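Local coordinates for Glyoxalase/bleomycin resistance protein/dioxygenase (Catenulispora acidiphila, PDB 4G6X) that probably acts as an oxidoreductase, perhaps a dioxygenase, of the vicinal oxygen chelate superfamily, with a substrate that is not known, at residues L64-P69 / T75-E80; A111-L116 / T124-D129. All coordinates share one frame; numbering follows the deposited sequence.

Contact 1: L64-P69 / T75-E80; sequences LTVVSP and TQLLLE
V66 and L77 form the hydrogen-bonded pair of an antiparallel beta hairpin made by strands 61-67 and 76-81, and three backbone hydrogen bonds join the two segments. V66 N gives its hydrogen to L77 O at 2.8 Å, and L77 N returns a nearly straight bond (176°) to V66 O in the plane of that carbonyl. Two residues along each strand, L79 N reaches L64 O at 2.9 Å. Between these bonds T65 faces L78 as a non-hydrogen-bonded pair, where T65 CA also makes a CA-H...O contact with L77 O. Beyond V67 the direct pairing gives way to a water that accepts from S68 N and donates to T75 O.

On the sheet face of T65 and L78, T65 OG1 donates to Q76 OE1 over 2.9 Å, arriving above the plane of the amide carbonyl. It can do so because OG1 sits between the backbone N and carbonyl carbon (chi1 59°), while Q76 runs extended beyond CG past V67, whose CG1 lies 3.6 Å from Q76 CG. The methyl T65 CG2 is left to touch L78 CD1.

Apolar contacts make up the other face. V66 and L77 lie side by side with V66 CG2 3.8 Å from L77 CD2, and L79 CD1 meets both V66 CG1 and L64 CD2. Helix 37-46 covers this layer, Y44 packing on L77 and L79.

The main-chain bonds set the register of the strands, whereas the faces differ in chemistry: one is aliphatic across L64, V66, L77 and L79, and the other carries a diagonal threonine-glutamine bond that probably restricts the Q76 amide.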
# COMPACT_ATOMS: atom_id res chain seq x y z
N LEU A 64 1.87 14.28 -1.78
CA LEU A 64 1.02 14.51 -0.61
C LEU A 64 0.88 13.23 0.18
O LEU A 64 0.26 12.23 -0.30
CB LEU A 64 -0.34 14.93 -1.17
CG LEU A 64 -1.41 15.17 -0.11
CD1 LEU A 64 -0.99 16.28 0.87
CD2 LEU A 64 -2.76 15.46 -0.81
N THR A 65 1.41 13.22 1.41
CA THR A 65 1.25 12.07 2.24
C THR A 65 0.55 12.48 3.52
O THR A 65 0.68 13.61 3.97
CB THR A 65 2.58 11.41 2.59
OG1 THR A 65 3.39 12.37 3.28
CG2 THR A 65 3.28 10.98 1.34
N VAL A 66 -0.14 11.51 4.10
CA VAL A 66 -0.74 11.65 5.44
C VAL A 66 -0.31 10.53 6.38
O VAL A 66 0.19 9.49 5.98
CB VAL A 66 -2.29 11.71 5.33
CG1 VAL A 66 -2.75 12.90 4.47
CG2 VAL A 66 -2.90 10.40 4.84
N VAL A 67 -0.48 10.75 7.70
CA VAL A 67 -0.11 9.77 8.69
C VAL A 67 -1.22 9.70 9.73
O VAL A 67 -2.03 10.64 9.85
CB VAL A 67 1.18 10.15 9.42
CG1 VAL A 67 2.39 9.99 8.53
CG2 VAL A 67 1.09 11.56 9.95
N SER A 68 -1.27 8.59 10.45
CA SER A 68 -2.19 8.45 11.59
C SER A 68 -1.67 9.31 12.74
O SER A 68 -0.46 9.38 12.97
CB SER A 68 -2.26 6.98 12.05
OG SER A 68 -2.97 6.86 13.28
N PRO A 69 -2.59 9.97 13.46
CA PRO A 69 -2.18 10.72 14.66
C PRO A 69 -1.52 9.82 15.69
O PRO A 69 -0.64 10.27 16.42
CB PRO A 69 -3.48 11.30 15.22
CG PRO A 69 -4.54 11.00 14.26
CD PRO A 69 -4.01 10.18 13.11
N THR A 75 4.26 4.75 9.15
CA THR A 75 4.01 4.56 7.74
C THR A 75 3.19 5.72 7.25
O THR A 75 2.32 6.20 7.97
CB THR A 75 3.30 3.22 7.54
OG1 THR A 75 4.14 2.18 8.13
CG2 THR A 75 3.02 2.94 6.09
N GLN A 76 3.50 6.18 6.04
CA GLN A 76 2.80 7.28 5.39
C GLN A 76 1.91 6.74 4.27
O GLN A 76 2.21 5.70 3.70
CB GLN A 76 3.81 8.24 4.77
CG GLN A 76 4.55 9.04 5.81
CD GLN A 76 5.64 9.92 5.20
OE1 GLN A 76 5.48 10.51 4.12
NE2 GLN A 76 6.73 10.07 5.94
N LEU A 77 0.77 7.39 4.06
CA LEU A 77 -0.14 7.11 2.95
C LEU A 77 -0.02 8.24 1.94
O LEU A 77 -0.35 9.42 2.19
CB LEU A 77 -1.59 6.99 3.46
CG LEU A 77 -2.76 6.99 2.46
CD1 LEU A 77 -2.69 5.68 1.69
CD2 LEU A 77 -4.09 7.19 3.20
N LEU A 78 0.32 7.86 0.69
CA LEU A 78 0.47 8.79 -0.41
C LEU A 78 -0.87 8.86 -1.12
O LEU A 78 -1.43 7.80 -1.42
CB LEU A 78 1.52 8.23 -1.41
CG LEU A 78 1.77 9.06 -2.67
CD1 LEU A 78 2.48 10.36 -2.33
CD2 LEU A 78 2.58 8.19 -3.65
N LEU A 79 -1.38 10.07 -1.29
CA LEU A 79 -2.65 10.33 -1.97
C LEU A 79 -2.29 10.76 -3.37
O LEU A 79 -2.04 11.93 -3.62
CB LEU A 79 -3.45 11.36 -1.19
CG LEU A 79 -3.75 11.00 0.26
CD1 LEU A 79 -4.46 12.17 0.93
CD2 LEU A 79 -4.52 9.70 0.38
N GLU A 80 -2.14 9.79 -4.27
CA GLU A 80 -1.53 10.15 -5.56
C GLU A 80 -2.49 10.25 -6.72
O GLU A 80 -3.55 9.63 -6.67
CB GLU A 80 -0.35 9.26 -5.91
CG GLU A 80 -0.69 7.90 -6.28
CD GLU A 80 0.53 7.03 -6.68
OE1 GLU A 80 1.24 7.24 -7.69
OE2 GLU A 80 0.71 6.07 -5.94
O HOH W 1 1.08 6.71 10.35

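Contact 2: A111-L116 / T124-D129; sequences AEYERL and TQEPTD
In the second beta-alpha-beta-beta-beta module of this vicinal oxygen chelate fold, helix 109-118 leads into strand 123-129, the outermost strand on its side of the sheet within the chain, and the two meet through Y113, E126 and P127. The central contact is a CH-pi interaction: P127 CD stands over one face of the Y113 ring, 3.7 Å from its centroid and 15° off the ring normal. P127 CG sits further back, 3.7 Å from Y113 CB, so the proline edge spans the root of the tyrosine as well as its ring. The Y113 side chain leaves the helix with CG trans to the main-chain nitrogen (chi1 169°), which lays the ring against P127; F123 adds an edge-to-face contact.

E126 reaches the far end of the same ring. Its extended chain crosses obliquely, bringing CG to 3.9 Å from Y113 CZ, with the carboxylate plane turned 53° from the ring.

The flanking groups are braced within their own segments. R115 holds E112 in a side-on salt bridge, NE to OE1 and NH2 to OE2, and its NH2 also bonds K47 O. On the strand, just after the classic bulge in which T124 and Q125 face I137, the carbonyl E126 O takes two donors from opposite faces of its plane: Q125 NE2 at 3.2 Å and T128 OG1 at 2.8 Å.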
# COMPACT_ATOMS: atom_id res chain seq x y z
N ALA A 111 -17.77 2.21 16.96
CA ALA A 111 -17.59 3.60 17.32
C ALA A 111 -17.20 4.39 16.10
O ALA A 111 -17.72 5.47 15.84
CB ALA A 111 -16.50 3.71 18.37
N GLU A 112 -16.24 3.87 15.35
CA GLU A 112 -15.76 4.60 14.20
C GLU A 112 -16.81 4.69 13.05
O GLU A 112 -16.99 5.76 12.45
CB GLU A 112 -14.42 4.01 13.74
CG GLU A 112 -13.68 4.86 12.72
CD GLU A 112 -13.12 6.19 13.24
OE1 GLU A 112 -13.23 6.50 14.46
OE2 GLU A 112 -12.55 6.93 12.41
N TYR A 113 -17.51 3.59 12.80
CA TYR A 113 -18.67 3.60 11.90
C TYR A 113 -19.65 4.70 12.28
O TYR A 113 -20.13 5.45 11.42
CB TYR A 113 -19.33 2.22 11.85
CG TYR A 113 -20.67 2.21 11.18
CD1 TYR A 113 -20.80 2.35 9.79
CD2 TYR A 113 -21.83 2.08 11.93
CE1 TYR A 113 -22.05 2.32 9.18
CE2 TYR A 113 -23.07 2.06 11.33
CZ TYR A 113 -23.16 2.19 9.95
OH TYR A 113 -24.38 2.19 9.35
N GLU A 114 -19.92 4.82 13.58
CA GLU A 114 -20.90 5.79 14.05
C GLU A 114 -20.35 7.20 13.88
O GLU A 114 -21.06 8.08 13.43
CB GLU A 114 -21.30 5.52 15.53
CG GLU A 114 -22.81 5.51 15.74
CD GLU A 114 -23.53 4.49 14.84
OE1 GLU A 114 -23.38 3.27 15.08
OE2 GLU A 114 -24.23 4.91 13.88
N ARG A 115 -19.08 7.39 14.19
CA ARG A 115 -18.47 8.72 14.07
C ARG A 115 -18.45 9.18 12.62
O ARG A 115 -18.81 10.31 12.29
CB ARG A 115 -17.04 8.69 14.61
CG ARG A 115 -16.36 10.05 14.73
CD ARG A 115 -14.92 9.91 15.23
NE ARG A 115 -13.98 9.41 14.22
CZ ARG A 115 -13.49 10.16 13.23
NH1 ARG A 115 -13.82 11.45 13.10
NH2 ARG A 115 -12.66 9.63 12.36
N LEU A 116 -17.98 8.29 11.76
CA LEU A 116 -17.81 8.64 10.36
C LEU A 116 -19.18 8.84 9.72
O LEU A 116 -19.36 9.76 8.92
CB LEU A 116 -17.01 7.58 9.67
CG LEU A 116 -15.56 7.52 10.12
CD1 LEU A 116 -14.98 6.27 9.53
CD2 LEU A 116 -14.81 8.76 9.69
N THR A 124 -20.67 1.39 2.16
CA THR A 124 -21.22 0.33 1.30
C THR A 124 -21.40 -1.00 2.03
O THR A 124 -22.19 -1.84 1.62
CB THR A 124 -20.38 0.14 0.05
OG1 THR A 124 -19.05 -0.26 0.44
CG2 THR A 124 -20.28 1.44 -0.76
N GLN A 125 -20.65 -1.18 3.11
CA GLN A 125 -20.81 -2.31 4.02
C GLN A 125 -20.69 -1.84 5.44
O GLN A 125 -19.65 -1.32 5.83
CB GLN A 125 -19.77 -3.39 3.74
CG GLN A 125 -19.99 -4.70 4.50
CD GLN A 125 -18.68 -5.39 4.81
OE1 GLN A 125 -18.02 -5.92 3.91
NE2 GLN A 125 -18.25 -5.32 6.07
N GLU A 126 -21.76 -2.07 6.21
CA GLU A 126 -21.78 -1.82 7.66
C GLU A 126 -20.87 -2.81 8.38
O GLU A 126 -20.52 -3.85 7.79
CB GLU A 126 -23.22 -1.95 8.20
CG GLU A 126 -24.16 -0.88 7.68
CD GLU A 126 -25.58 -1.00 8.25
OE1 GLU A 126 -25.85 -1.96 9.01
OE2 GLU A 126 -26.43 -0.14 7.94
N PRO A 127 -20.49 -2.51 9.65
CA PRO A 127 -19.63 -3.43 10.41
C PRO A 127 -20.18 -4.83 10.42
O PRO A 127 -21.30 -5.05 10.86
CB PRO A 127 -19.64 -2.84 11.82
CG PRO A 127 -19.81 -1.39 11.59
CD PRO A 127 -20.80 -1.31 10.44
N THR A 128 -19.38 -5.78 9.97
CA THR A 128 -19.84 -7.14 9.81
C THR A 128 -18.80 -8.09 10.33
O THR A 128 -17.60 -7.99 10.00
CB THR A 128 -20.11 -7.45 8.33
OG1 THR A 128 -21.10 -6.56 7.85
CG2 THR A 128 -20.60 -8.88 8.13
N ASP A 129 -19.27 -9.05 11.13
CA ASP A 129 -18.38 -10.01 11.77
C ASP A 129 -17.91 -11.00 10.69
O ASP A 129 -18.73 -11.66 10.06
CB ASP A 129 -19.14 -10.69 12.91
CG ASP A 129 -18.24 -11.10 14.04
OD1 ASP A 129 -18.75 -11.17 15.18
OD2 ASP A 129 -17.05 -11.38 13.78

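How the contacts relate
From the N terminus, the chain passes through strand 29-34, helix 37-46 and strand 51-58 before contact 1 closes the short loop between strands 61-67 and 76-81, two inner strands of the first sheet. Helix 87-96 and strand 102-106 then lead to contact 2, which closes the connection from helix 109-118 to strand 123-129. The contacts follow in series, neither nested nor crossed, with centres about 22 Å apart on opposite sides of the chain's centre. Contact 1 joins strand to strand, contact 2 a helix to an outermost strand of the second sheet. Both also touch the second subunit, near its N-terminal M25.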